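Local coordinates for protein O-methyltransferase, SAM-dependent (Legionella pneumophila subsp. pneumophila, PDB 3R3H) that probably transfers a methyl group from S-adenosylmethionine to an oxygen of its substrate, as expected of an SAM-dependent O-methyltransferase, at residues Phe139-Ala144 against Leu165-Asn170; Tyr152-Leu157 against Asp200-Val205; Met78-Pro83 against Ala108-Lys113; Gly86-Cys91 against His112-Arg117. All coordinates share one frame; numbering follows the deposited sequence.

In the fold
The four contacts lie in a Rossmann-like methyltransferase fold, with strand order 3-2-1-4-5-7-6 and 214-219 the one strand antiparallel to the rest. Contacts 3 and 4 come first along the chain, share H112 and K113, and have centres about 9 Å apart: contact 4 pairs edge strand 114-118 with 87-92, and contact 3 ties the end of helix 73-80 to the loop leading into that edge. Contacts 1 and 2 follow, interleaved in sequence, centres about 11 Å apart, joining strands 137-143 and 164-169 and connecting helix 149-159 to strand 203-208. Contact 1 holds the middle of the sheet, whose strand ends probably carry the active site as in related methyltransferases; contacts 2 to 4 secure its flanks.

Contact 1: Phe139-Ala144 against Leu165-Asn170; sequences FIFIDA and LIAIDN
I140 O is gripped from strand 165-169 by two groups: A167 N donates to it over 2.8 Å at an N-H...O angle of 162°, and the CA-H of I166 adds a weaker CH...O contact. The ladder runs on with I142 N to A167 O at 2.8 Å and D169 N to I142 O at 3.0 Å, while I140 N bonds to L165 O at the start. Strand axes 4.7 Å apart and 12° from aligned confirm a regular parallel pair. It is the centre of the Rossmann-like sheet, where helix 149-159 carries the beta-alpha-beta crossover between the two strands. On the face under that helix, I142 CD1 reaches between two isoleucines, 4.0 Å from I166 CG2 and 3.9 Å from I168 CG1. On the other face the small A167 accommodates both phenylalanines: chi1 of 177° sets the F139 ring beside its own carbonyl carbon and brings CE1 to 4.0 Å from A167 CB, and F141 CD1 meets the same methyl. At the C-terminal ends, K146 NZ forms a salt bridge with D143 OD1 and a hydrogen bond with N170 OD1, two acceptors that do not bond each other, while like charges approach at D143 OD2 and D169 OD1, 3.6 Å apart. The cluster resembles the metal site of catechol O-methyltransferase relatives, where aspartates and an asparagine at these strand ends bind a divalent cation.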
loop_
_atom_site.group_PDB
_atom_site.type_symbol
_atom_site.label_atom_id
_atom_site.label_comp_id
_atom_site.label_asym_id
_atom_site.label_seq_id
_atom_site.Cartn_x
_atom_site.Cartn_y
_atom_site.Cartn_z
ATOM N N PHE A 139 4.205 -3.555 13.725
ATOM C CA PHE A 139 3.320 -2.678 12.976
ATOM C C PHE A 139 2.598 -1.730 13.938
ATOM O O PHE A 139 1.989 -2.156 14.918
ATOM C CB PHE A 139 2.301 -3.483 12.159
ATOM C CG PHE A 139 1.312 -2.626 11.414
ATOM C CD1 PHE A 139 1.722 -1.809 10.373
ATOM C CD2 PHE A 139 -0.022 -2.588 11.799
ATOM C CE1 PHE A 139 0.817 -0.957 9.725
ATOM C CE2 PHE A 139 -0.940 -1.741 11.162
ATOM C CZ PHE A 139 -0.515 -0.920 10.120
ATOM N N ILE A 140 2.696 -0.437 13.659
ATOM C CA ILE A 140 2.061 0.582 14.473
ATOM C C ILE A 140 1.172 1.428 13.558
ATOM O O ILE A 140 1.584 1.811 12.467
ATOM C CB ILE A 140 3.129 1.461 15.154
ATOM C CG1 ILE A 140 4.025 0.578 16.028
ATOM C CG2 ILE A 140 2.467 2.555 15.983
ATOM C CD1 ILE A 140 5.143 1.307 16.712
ATOM N N PHE A 141 -0.058 1.682 13.994
ATOM C CA PHE A 141 -1.009 2.474 13.225
ATOM C C PHE A 141 -1.412 3.675 14.082
ATOM O O PHE A 141 -1.754 3.512 15.250
ATOM C CB PHE A 141 -2.233 1.627 12.871
ATOM C CG PHE A 141 -3.359 2.414 12.269
ATOM C CD1 PHE A 141 -3.149 3.231 11.156
ATOM C CD2 PHE A 141 -4.637 2.335 12.809
ATOM C CE1 PHE A 141 -4.203 3.958 10.589
ATOM C CE2 PHE A 141 -5.698 3.056 12.252
ATOM C CZ PHE A 141 -5.478 3.871 11.137
ATOM N N ILE A 142 -1.371 4.878 13.505
ATOM C CA ILE A 142 -1.701 6.100 14.250
ATOM C C ILE A 142 -2.892 6.885 13.701
ATOM O O ILE A 142 -2.869 7.360 12.561
ATOM C CB ILE A 142 -0.479 7.034 14.321
ATOM C CG1 ILE A 142 0.739 6.243 14.821
ATOM C CG2 ILE A 142 -0.780 8.201 15.233
ATOM C CD1 ILE A 142 2.052 7.005 14.784
ATOM N N ASP A 143 -3.936 7.011 14.518
ATOM C CA ASP A 143 -5.141 7.734 14.124
ATOM C C ASP A 143 -5.706 8.440 15.363
ATOM O O ASP A 143 -6.923 8.662 15.467
ATOM C CB ASP A 143 -6.173 6.755 13.544
ATOM C CG ASP A 143 -7.310 7.458 12.809
ATOM O OD1 ASP A 143 -7.341 8.711 12.850
ATOM O OD2 ASP A 143 -8.173 6.764 12.202
ATOM N N ALA A 144 -4.811 8.797 16.291
ATOM C CA ALA A 144 -5.199 9.465 17.533
ATOM C C ALA A 144 -5.376 10.962 17.319
ATOM O O ALA A 144 -5.388 11.428 16.178
ATOM C CB ALA A 144 -4.161 9.212 18.601
ATOM N N LEU A 165 6.849 -1.582 10.614
ATOM C CA LEU A 165 6.314 -0.477 9.827
ATOM C C LEU A 165 5.351 0.392 10.630
ATOM O O LEU A 165 4.730 -0.081 11.561
ATOM C CB LEU A 165 5.578 -1.024 8.602
ATOM C CG LEU A 165 4.948 0.008 7.665
ATOM C CD1 LEU A 165 6.035 0.648 6.811
ATOM C CD2 LEU A 165 3.932 -0.667 6.780
ATOM N N ILE A 166 5.237 1.665 10.251
ATOM C CA ILE A 166 4.335 2.619 10.901
ATOM C C ILE A 166 3.432 3.268 9.848
ATOM O O ILE A 166 3.899 3.694 8.794
ATOM C CB ILE A 166 5.099 3.757 11.630
ATOM C CG1 ILE A 166 6.037 3.172 12.689
ATOM C CG2 ILE A 166 4.108 4.714 12.277
ATOM C CD1 ILE A 166 7.029 4.170 13.247
ATOM N N ALA A 167 2.137 3.331 10.144
ATOM C CA ALA A 167 1.149 3.931 9.253
ATOM C C ALA A 167 0.521 5.081 10.020
ATOM O O ALA A 167 0.208 4.935 11.208
ATOM C CB ALA A 167 0.087 2.907 8.871
ATOM N N ILE A 168 0.365 6.224 9.354
ATOM C CA ILE A 168 -0.224 7.399 9.980
ATOM C C ILE A 168 -1.356 7.892 9.090
ATOM O O ILE A 168 -1.158 8.111 7.894
ATOM C CB ILE A 168 0.812 8.526 10.176
ATOM C CG1 ILE A 168 1.975 8.060 11.051
ATOM C CG2 ILE A 168 0.170 9.683 10.885
ATOM C CD1 ILE A 168 3.120 7.422 10.299
ATOM N N ASP A 169 -2.540 8.064 9.670
ATOM C CA ASP A 169 -3.704 8.486 8.898
ATOM C C ASP A 169 -3.936 9.999 8.862
ATOM O O ASP A 169 -3.355 10.749 9.655
ATOM C CB ASP A 169 -4.955 7.791 9.444
ATOM C CG ASP A 169 -6.070 7.683 8.412
ATOM O OD1 ASP A 169 -7.236 7.486 8.829
ATOM O OD2 ASP A 169 -5.785 7.780 7.185
ATOM N N ASN A 170 -4.802 10.421 7.936
ATOM C CA ASN A 170 -5.178 11.824 7.728
ATOM C C ASN A 170 -3.991 12.741 7.417
ATOM O O ASN A 170 -3.851 13.809 8.023
ATOM C CB ASN A 170 -5.915 12.382 8.954
ATOM C CG ASN A 170 -7.021 11.479 9.436
ATOM O OD1 ASN A 170 -6.849 10.759 10.412
ATOM N ND2 ASN A 170 -8.165 11.508 8.756
#

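Contact 2: Tyr152-Leu157 against Asp200-Val205; sequences YYELAL and DSRVFV
L157 and V203 are the nearest pair of the two backbones, yet their CA atoms stand 9.2 Å apart, so helix 152-157 and the turn that opens into strand 203-205 are joined by side chains alone. The turn is built round D200: its OD1 accepts R202 N at 2.7 Å, two residues on, which makes an Asx turn. The same carboxylate is grasped side-on by the R202 guanidinium, NE reaching OD1 and R202 NH2 lying 2.8 Å from D200 OD2, both in the guanidinium plane. From the helix, Y153 extends with CG anti to its backbone N (chi1 178°), and its OH donates to D200 OD2 at 3.0 Å, arriving from above the carboxylate plane, 57° out of it. E154 completes the salt-bridge network: its OE2 takes R202 NH2 at 3.0 Å on the syn side, the two flat groups only 20° from coplanar, whereas the OE1 to R202 NH1 bond is weak. L157 CD1 lies over one guanidinium face, and L157 CD2 packs on V203 CG1 at 3.9 Å. Helix 185-198 closes in on Y153 through L193 and I197, and R57 of the second subunit makes a cation-pi contact with F204 nearby. With Y153 and two R202 nitrogens donating to D200 OD2, this aspartate probably stays ionised, and R202, shared by two carboxylates, links the helix electrostatically to the mouth of the last hairpin.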
loop_
_atom_site.group_PDB
_atom_site.type_symbol
_atom_site.label_atom_id
_atom_site.label_comp_id
_atom_site.label_asym_id
_atom_site.label_seq_id
_atom_site.Cartn_x
_atom_site.Cartn_y
_atom_site.Cartn_z
ATOM N N TYR A 152 3.481 11.419 18.916
ATOM C CA TYR A 152 3.158 10.053 18.535
ATOM C C TYR A 152 4.171 9.502 17.536
ATOM O O TYR A 152 4.607 8.355 17.656
ATOM C CB TYR A 152 1.726 9.980 17.970
ATOM C CG TYR A 152 0.636 10.293 18.984
ATOM C CD1 TYR A 152 0.813 10.002 20.345
ATOM C CD2 TYR A 152 -0.562 10.900 18.586
ATOM C CE1 TYR A 152 -0.174 10.322 21.284
ATOM C CE2 TYR A 152 -1.553 11.216 19.510
ATOM C CZ TYR A 152 -1.350 10.932 20.852
ATOM O OH TYR A 152 -2.299 11.295 21.769
ATOM N N TYR A 153 4.552 10.324 16.559
ATOM C CA TYR A 153 5.519 9.915 15.539
ATOM C C TYR A 153 6.844 9.523 16.179
ATOM O O TYR A 153 7.400 8.464 15.899
ATOM C CB TYR A 153 5.752 11.056 14.543
ATOM C CG TYR A 153 6.779 10.750 13.474
ATOM C CD1 TYR A 153 6.657 9.622 12.663
ATOM C CD2 TYR A 153 7.844 11.620 13.236
ATOM C CE1 TYR A 153 7.569 9.370 11.629
ATOM C CE2 TYR A 153 8.759 11.384 12.209
ATOM C CZ TYR A 153 8.614 10.259 11.405
ATOM O OH TYR A 153 9.479 10.038 10.361
ATOM N N GLU A 154 7.341 10.396 17.043
ATOM C CA GLU A 154 8.599 10.161 17.736
ATOM C C GLU A 154 8.563 8.911 18.592
ATOM O O GLU A 154 9.484 8.096 18.550
ATOM C CB GLU A 154 8.945 11.371 18.603
ATOM C CG GLU A 154 9.290 12.602 17.789
ATOM C CD GLU A 154 10.502 12.377 16.897
ATOM O OE1 GLU A 154 11.514 11.822 17.393
ATOM O OE2 GLU A 154 10.443 12.758 15.706
ATOM N N LEU A 155 7.496 8.785 19.376
ATOM C CA LEU A 155 7.273 7.640 20.250
ATOM C C LEU A 155 7.224 6.348 19.424
ATOM O O LEU A 155 7.892 5.365 19.747
ATOM C CB LEU A 155 5.953 7.840 20.989
ATOM C CG LEU A 155 5.861 7.909 22.518
ATOM C CD1 LEU A 155 7.195 8.253 23.151
ATOM C CD2 LEU A 155 4.801 8.951 22.885
ATOM N N ALA A 156 6.436 6.371 18.352
ATOM C CA ALA A 156 6.286 5.227 17.461
ATOM C C ALA A 156 7.631 4.788 16.904
ATOM O O ALA A 156 7.858 3.597 16.658
ATOM C CB ALA A 156 5.337 5.578 16.312
ATOM N N LEU A 157 8.519 5.754 16.687
ATOM C CA LEU A 157 9.850 5.460 16.167
ATOM C C LEU A 157 10.670 4.679 17.190
ATOM O O LEU A 157 11.568 3.920 16.826
ATOM C CB LEU A 157 10.581 6.755 15.796
ATOM C CG LEU A 157 10.061 7.505 14.565
ATOM C CD1 LEU A 157 10.769 8.831 14.449
ATOM C CD2 LEU A 157 10.262 6.670 13.315
ATOM N N ASP A 200 13.049 14.120 7.287
ATOM C CA ASP A 200 13.563 13.067 8.157
ATOM C C ASP A 200 14.460 12.116 7.377
ATOM O O ASP A 200 14.036 11.532 6.380
ATOM C CB ASP A 200 12.420 12.276 8.777
ATOM C CG ASP A 200 12.870 11.459 9.973
ATOM O OD1 ASP A 200 13.968 10.855 9.929
ATOM O OD2 ASP A 200 12.118 11.419 10.966
ATOM N N SER A 201 15.695 11.954 7.840
ATOM C CA SER A 201 16.648 11.081 7.164
ATOM C C SER A 201 16.665 9.670 7.739
ATOM O O SER A 201 17.259 8.771 7.152
ATOM C CB SER A 201 18.058 11.684 7.245
ATOM O OG SER A 201 18.516 11.790 8.586
ATOM N N ARG A 202 15.993 9.491 8.875
ATOM C CA ARG A 202 15.914 8.219 9.616
ATOM C C ARG A 202 15.055 7.068 9.083
ATOM O O ARG A 202 15.167 5.941 9.563
ATOM C CB ARG A 202 15.410 8.494 11.026
ATOM C CG ARG A 202 16.245 9.444 11.835
ATOM C CD ARG A 202 15.585 9.684 13.177
ATOM N NE ARG A 202 14.314 10.384 13.017
ATOM C CZ ARG A 202 13.590 10.861 14.027
ATOM N NH1 ARG A 202 14.008 10.709 15.276
ATOM N NH2 ARG A 202 12.455 11.510 13.787
ATOM N N VAL A 203 14.204 7.334 8.103
ATOM C CA VAL A 203 13.308 6.294 7.634
ATOM C C VAL A 203 13.000 6.269 6.145
ATOM O O VAL A 203 13.197 7.257 5.452
ATOM C CB VAL A 203 11.955 6.426 8.388
ATOM C CG1 VAL A 203 12.155 6.183 9.886
ATOM C CG2 VAL A 203 11.374 7.828 8.165
ATOM N N PHE A 204 12.517 5.119 5.666
ATOM C CA PHE A 204 12.093 4.968 4.277
ATOM C C PHE A 204 10.672 5.517 4.351
ATOM O O PHE A 204 10.043 5.479 5.403
ATOM C CB PHE A 204 12.062 3.505 3.851
ATOM C CG PHE A 204 13.410 2.826 3.889
ATOM C CD1 PHE A 204 14.474 3.296 3.115
ATOM C CD2 PHE A 204 13.611 1.698 4.684
ATOM C CE1 PHE A 204 15.714 2.646 3.137
ATOM C CE2 PHE A 204 14.849 1.044 4.710
ATOM C CZ PHE A 204 15.898 1.517 3.937
ATOM N N VAL A 205 10.147 6.008 3.244
ATOM C CA VAL A 205 8.832 6.625 3.274
ATOM C C VAL A 205 8.041 6.515 1.967
ATOM O O VAL A 205 8.617 6.493 0.885
ATOM C CB VAL A 205 9.012 8.124 3.649
ATOM C CG1 VAL A 205 7.865 8.963 3.119
ATOM C CG2 VAL A 205 9.141 8.267 5.154
#

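Contact 3: Met78-Pro83 against Ala108-Lys113; sequences MSLALP and AKQEHK
K113 stretches from the loop before edge strand 114-118 toward S79 at the C-terminal end of helix 73-80, the helix that follows the first strand of this Rossmann-like sheet. Its loop begins where helix 102-107 ends in a Schellman motif at K109. CB starts beside the serine, at 4.2 Å from S79 CB. CG turns the other way and lies over one face of the H112 ring in its own loop. CD passes P83 O at 4.0 Å, and a bend at chi3 (-63°) directs the chain into the helix end, where the placing of CE beside S79 is only approximate. The ammonium group then finds two main-chain acceptors, S79 O at 2.9 Å from K113 NZ and L82 O at 2.8 Å, the first in the final turn of the helix and the second just beyond it. A cation here would probably be welcomed by the negative end of the helix dipole. L82 and M78 pack on helix 46-59, tying this corner to the rest of the fold, and S79 OG is already bonded to L76 O. NZ is only 25° out of the S79 carbonyl plane but stands 61° above that of L82.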
loop_
_atom_site.group_PDB
_atom_site.type_symbol
_atom_site.label_atom_id
_atom_site.label_comp_id
_atom_site.label_asym_id
_atom_site.label_seq_id
_atom_site.Cartn_x
_atom_site.Cartn_y
_atom_site.Cartn_z
ATOM N N MET A 78 -7.192 -6.362 12.455
ATOM C CA MET A 78 -5.766 -6.554 12.693
ATOM C C MET A 78 -5.444 -7.919 13.309
ATOM O O MET A 78 -4.519 -8.595 12.846
ATOM C CB MET A 78 -5.218 -5.428 13.588
ATOM C CG MET A 78 -4.676 -4.232 12.797
ATOM S SD MET A 78 -4.102 -2.828 13.793
ATOM C CE MET A 78 -4.964 -1.500 12.965
ATOM N N SER A 79 -6.191 -8.339 14.336
ATOM C CA SER A 79 -5.894 -9.635 14.957
ATOM C C SER A 79 -6.313 -10.797 14.067
ATOM O O SER A 79 -5.771 -11.895 14.168
ATOM C CB SER A 79 -6.548 -9.761 16.341
ATOM O OG SER A 79 -7.927 -10.034 16.257
ATOM N N LEU A 80 -7.276 -10.552 13.185
ATOM C CA LEU A 80 -7.737 -11.591 12.264
ATOM C C LEU A 80 -6.630 -11.958 11.295
ATOM O O LEU A 80 -6.578 -13.079 10.800
ATOM C CB LEU A 80 -8.947 -11.113 11.466
ATOM C CG LEU A 80 -10.297 -11.145 12.174
ATOM C CD1 LEU A 80 -11.337 -10.488 11.282
ATOM C CD2 LEU A 80 -10.694 -12.587 12.469
ATOM N N ALA A 81 -5.751 -10.999 11.024
ATOM C CA ALA A 81 -4.643 -11.207 10.106
ATOM C C ALA A 81 -3.394 -11.596 10.886
ATOM O O ALA A 81 -2.315 -11.737 10.323
ATOM C CB ALA A 81 -4.400 -9.942 9.304
ATOM N N LEU A 82 -3.555 -11.776 12.189
ATOM C CA LEU A 82 -2.450 -12.151 13.063
ATOM C C LEU A 82 -2.481 -13.633 13.412
ATOM O O LEU A 82 -3.547 -14.258 13.453
ATOM C CB LEU A 82 -2.497 -11.342 14.368
ATOM C CG LEU A 82 -1.928 -9.925 14.467
ATOM C CD1 LEU A 82 -2.115 -9.380 15.869
ATOM C CD2 LEU A 82 -0.455 -9.967 14.130
ATOM N N PRO A 83 -1.300 -14.217 13.672
ATOM C CA PRO A 83 -1.243 -15.638 14.027
ATOM C C PRO A 83 -1.679 -15.853 15.491
ATOM O O PRO A 83 -1.627 -14.928 16.305
ATOM C CB PRO A 83 0.224 -15.993 13.771
ATOM C CG PRO A 83 0.938 -14.717 14.078
ATOM C CD PRO A 83 0.054 -13.671 13.444
ATOM N N ALA A 108 -15.723 -13.708 16.928
ATOM C CA ALA A 108 -14.678 -13.969 15.945
ATOM C C ALA A 108 -13.436 -14.634 16.537
ATOM O O ALA A 108 -12.454 -14.836 15.829
ATOM C CB ALA A 108 -14.293 -12.675 15.236
ATOM N N LYS A 109 -13.482 -14.977 17.823
ATOM C CA LYS A 109 -12.355 -15.632 18.489
ATOM C C LYS A 109 -11.072 -14.803 18.552
ATOM O O LYS A 109 -9.985 -15.319 18.278
ATOM C CB LYS A 109 -12.035 -16.947 17.792
ATOM C CG LYS A 109 -13.158 -17.951 17.845
ATOM C CD LYS A 109 -13.386 -18.449 19.261
ATOM C CE LYS A 109 -14.655 -19.279 19.312
ATOM N NZ LYS A 109 -14.677 -20.245 18.171
ATOM N N GLN A 110 -11.190 -13.533 18.933
ATOM C CA GLN A 110 -10.024 -12.669 18.996
ATOM C C GLN A 110 -9.835 -11.946 20.324
ATOM O O GLN A 110 -8.763 -11.427 20.578
ATOM C CB GLN A 110 -10.089 -11.624 17.871
ATOM C CG GLN A 110 -10.452 -12.174 16.498
ATOM C CD GLN A 110 -9.409 -13.131 15.932
ATOM O OE1 GLN A 110 -9.615 -13.728 14.883
ATOM N NE2 GLN A 110 -8.288 -13.271 16.617
ATOM N N GLU A 111 -10.864 -11.909 21.166
ATOM C CA GLU A 111 -10.768 -11.197 22.434
ATOM C C GLU A 111 -9.550 -11.590 23.258
ATOM O O GLU A 111 -9.145 -10.861 24.166
ATOM C CB GLU A 111 -12.046 -11.400 23.264
ATOM N N HIS A 112 -8.955 -12.735 22.951
ATOM C CA HIS A 112 -7.800 -13.170 23.721
ATOM C C HIS A 112 -6.525 -12.588 23.136
ATOM O O HIS A 112 -5.500 -12.531 23.817
ATOM C CB HIS A 112 -7.730 -14.710 23.789
ATOM C CG HIS A 112 -7.523 -15.383 22.464
ATOM N ND1 HIS A 112 -8.473 -15.383 21.462
ATOM C CD2 HIS A 112 -6.465 -16.071 21.971
ATOM C CE1 HIS A 112 -8.009 -16.037 20.410
ATOM N NE2 HIS A 112 -6.792 -16.465 20.693
ATOM N N LYS A 113 -6.603 -12.145 21.878
ATOM C CA LYS A 113 -5.466 -11.546 21.183
ATOM C C LYS A 113 -5.510 -10.013 21.274
ATOM O O LYS A 113 -4.479 -9.353 21.141
ATOM C CB LYS A 113 -5.451 -11.963 19.707
ATOM C CG LYS A 113 -5.659 -13.451 19.494
ATOM C CD LYS A 113 -4.963 -13.996 18.249
ATOM C CE LYS A 113 -5.493 -13.396 16.969
ATOM N NZ LYS A 113 -5.049 -14.180 15.773
#

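Contact 4: Gly86-Cys91 against His112-Arg117; sequences GQVITC and HKIKLR
V88 and I114 form the close-packed side of this parallel pair: their side chains run side by side in the same direction, with V88 CG1 at 3.8 Å from I114 CG1. Next on the same face is T90, whose chi1 of 172° sends OG1 away to E66 and leaves CG2 directed at the partner strand, 3.8 Å from I114 CG2 and 3.6 Å from L116 CD1. The main-chain bonds are strong at both ends. V88 N lies 3.0 Å from K113 O, K115 N 2.8 Å from V88 O and R117 N 2.9 Å from T90 O; in between, the T90 N to K115 O bond is weak, its N-H...O angle falling to 134°. The face of I89 and K115 is looser. I89 CG1 touches only the root of K115, at 4.1 Å from its CB, and the exposed amine leads off from the pair. I89 CG2 likewise rests on the R117 CG methylene, while the guanidinium swings away to S127. Strand 114-118 is the outermost on this side of the chain's sheet, closing the unit 87-92, 102-107, 114-118; on the inner flank 87-92 bonds to 63-68, helix 73-80 packs over V88, T90 and I114, and helix 121-132 over I89, C91 and R117.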
loop_
_atom_site.group_PDB
_atom_site.type_symbol
_atom_site.label_atom_id
_atom_site.label_comp_id
_atom_site.label_asym_id
_atom_site.label_seq_id
_atom_site.Cartn_x
_atom_site.Cartn_y
_atom_site.Cartn_z
ATOM N N GLY A 86 0.096 -14.201 18.151
ATOM C CA GLY A 86 0.178 -12.762 17.981
ATOM C C GLY A 86 -0.682 -11.963 18.944
ATOM O O GLY A 86 -1.485 -12.514 19.694
ATOM N N GLN A 87 -0.537 -10.644 18.904
ATOM C CA GLN A 87 -1.269 -9.778 19.817
ATOM C C GLN A 87 -1.426 -8.361 19.268
ATOM O O GLN A 87 -0.527 -7.846 18.606
ATOM C CB GLN A 87 -0.501 -9.736 21.131
ATOM C CG GLN A 87 -1.137 -8.976 22.255
ATOM C CD GLN A 87 -0.131 -8.720 23.358
ATOM O OE1 GLN A 87 0.621 -9.615 23.744
ATOM N NE2 GLN A 87 -0.105 -7.496 23.867
ATOM N N VAL A 88 -2.577 -7.746 19.538
ATOM C CA VAL A 88 -2.847 -6.377 19.115
ATOM C C VAL A 88 -3.261 -5.528 20.316
ATOM O O VAL A 88 -4.147 -5.891 21.072
ATOM C CB VAL A 88 -3.936 -6.302 17.977
ATOM C CG1 VAL A 88 -4.887 -7.458 18.071
ATOM C CG2 VAL A 88 -4.701 -4.977 18.052
ATOM N N ILE A 89 -2.577 -4.408 20.506
ATOM C CA ILE A 89 -2.882 -3.498 21.597
ATOM C C ILE A 89 -3.577 -2.272 21.007
ATOM O O ILE A 89 -2.952 -1.450 20.343
ATOM C CB ILE A 89 -1.601 -3.081 22.327
ATOM C CG1 ILE A 89 -1.017 -4.301 23.033
ATOM C CG2 ILE A 89 -1.893 -1.945 23.311
ATOM C CD1 ILE A 89 0.211 -4.006 23.836
ATOM N N THR A 90 -4.883 -2.189 21.221
ATOM C CA THR A 90 -5.687 -1.084 20.725
ATOM C C THR A 90 -5.784 -0.049 21.849
ATOM O O THR A 90 -6.080 -0.392 22.996
ATOM C CB THR A 90 -7.098 -1.599 20.294
ATOM O OG1 THR A 90 -7.955 -0.498 19.975
ATOM C CG2 THR A 90 -7.736 -2.414 21.419
ATOM N N CYS A 91 -5.497 1.212 21.533
ATOM C CA CYS A 91 -5.541 2.267 22.546
ATOM C C CYS A 91 -6.699 3.183 22.216
ATOM O O CYS A 91 -6.632 3.916 21.225
ATOM C CB CYS A 91 -4.231 3.074 22.543
ATOM S SG CYS A 91 -2.664 2.093 22.671
ATOM N N HIS A 112 -8.955 -12.735 22.951
ATOM C CA HIS A 112 -7.800 -13.170 23.721
ATOM C C HIS A 112 -6.525 -12.588 23.136
ATOM O O HIS A 112 -5.500 -12.531 23.817
ATOM C CB HIS A 112 -7.730 -14.710 23.789
ATOM C CG HIS A 112 -7.523 -15.383 22.464
ATOM N ND1 HIS A 112 -8.473 -15.383 21.462
ATOM C CD2 HIS A 112 -6.465 -16.071 21.971
ATOM C CE1 HIS A 112 -8.009 -16.037 20.410
ATOM N NE2 HIS A 112 -6.792 -16.465 20.693
ATOM N N LYS A 113 -6.603 -12.145 21.878
ATOM C CA LYS A 113 -5.466 -11.546 21.183
ATOM C C LYS A 113 -5.510 -10.013 21.274
ATOM O O LYS A 113 -4.479 -9.353 21.141
ATOM C CB LYS A 113 -5.451 -11.963 19.707
ATOM C CG LYS A 113 -5.659 -13.451 19.494
ATOM C CD LYS A 113 -4.963 -13.996 18.249
ATOM C CE LYS A 113 -5.493 -13.396 16.969
ATOM N NZ LYS A 113 -5.049 -14.180 15.773
ATOM N N ILE A 114 -6.700 -9.461 21.510
ATOM C CA ILE A 114 -6.891 -8.020 21.597
ATOM C C ILE A 114 -6.801 -7.477 23.033
ATOM O O ILE A 114 -7.568 -7.857 23.917
ATOM C CB ILE A 114 -8.243 -7.625 20.975
ATOM C CG1 ILE A 114 -8.299 -8.101 19.524
ATOM C CG2 ILE A 114 -8.418 -6.114 21.011
ATOM C CD1 ILE A 114 -9.671 -7.981 18.884
ATOM N N LYS A 115 -5.856 -6.568 23.243
ATOM C CA LYS A 115 -5.619 -5.961 24.542
ATOM C C LYS A 115 -6.007 -4.472 24.513
ATOM O O LYS A 115 -5.243 -3.633 24.048
ATOM C CB LYS A 115 -4.132 -6.131 24.904
ATOM C CG LYS A 115 -3.839 -6.204 26.397
ATOM C CD LYS A 115 -4.353 -4.961 27.130
ATOM C CE LYS A 115 -4.329 -5.124 28.643
ATOM N NZ LYS A 115 -2.959 -4.981 29.219
ATOM N N LEU A 116 -7.196 -4.154 25.017
ATOM C CA LEU A 116 -7.683 -2.779 25.049
ATOM C C LEU A 116 -7.059 -1.923 26.155
ATOM O O LEU A 116 -6.960 -2.337 27.305
ATOM C CB LEU A 116 -9.200 -2.780 25.214
ATOM C CG LEU A 116 -9.931 -1.434 25.239
ATOM C CD1 LEU A 116 -9.873 -0.775 23.854
ATOM C CD2 LEU A 116 -11.376 -1.658 25.633
ATOM N N ARG A 117 -6.634 -0.718 25.796
ATOM C CA ARG A 117 -6.030 0.208 26.757
ATOM C C ARG A 117 -6.769 1.520 26.639
ATOM O O ARG A 117 -6.612 2.234 25.658
ATOM C CB ARG A 117 -4.559 0.430 26.434
ATOM C CG ARG A 117 -3.721 -0.818 26.543
ATOM C CD ARG A 117 -3.484 -1.195 27.980
ATOM N NE ARG A 117 -2.078 -1.033 28.337
ATOM C CZ ARG A 117 -1.570 0.026 28.965
ATOM N NH1 ARG A 117 -2.346 1.045 29.327
ATOM N NH2 ARG A 117 -0.270 0.065 29.231
#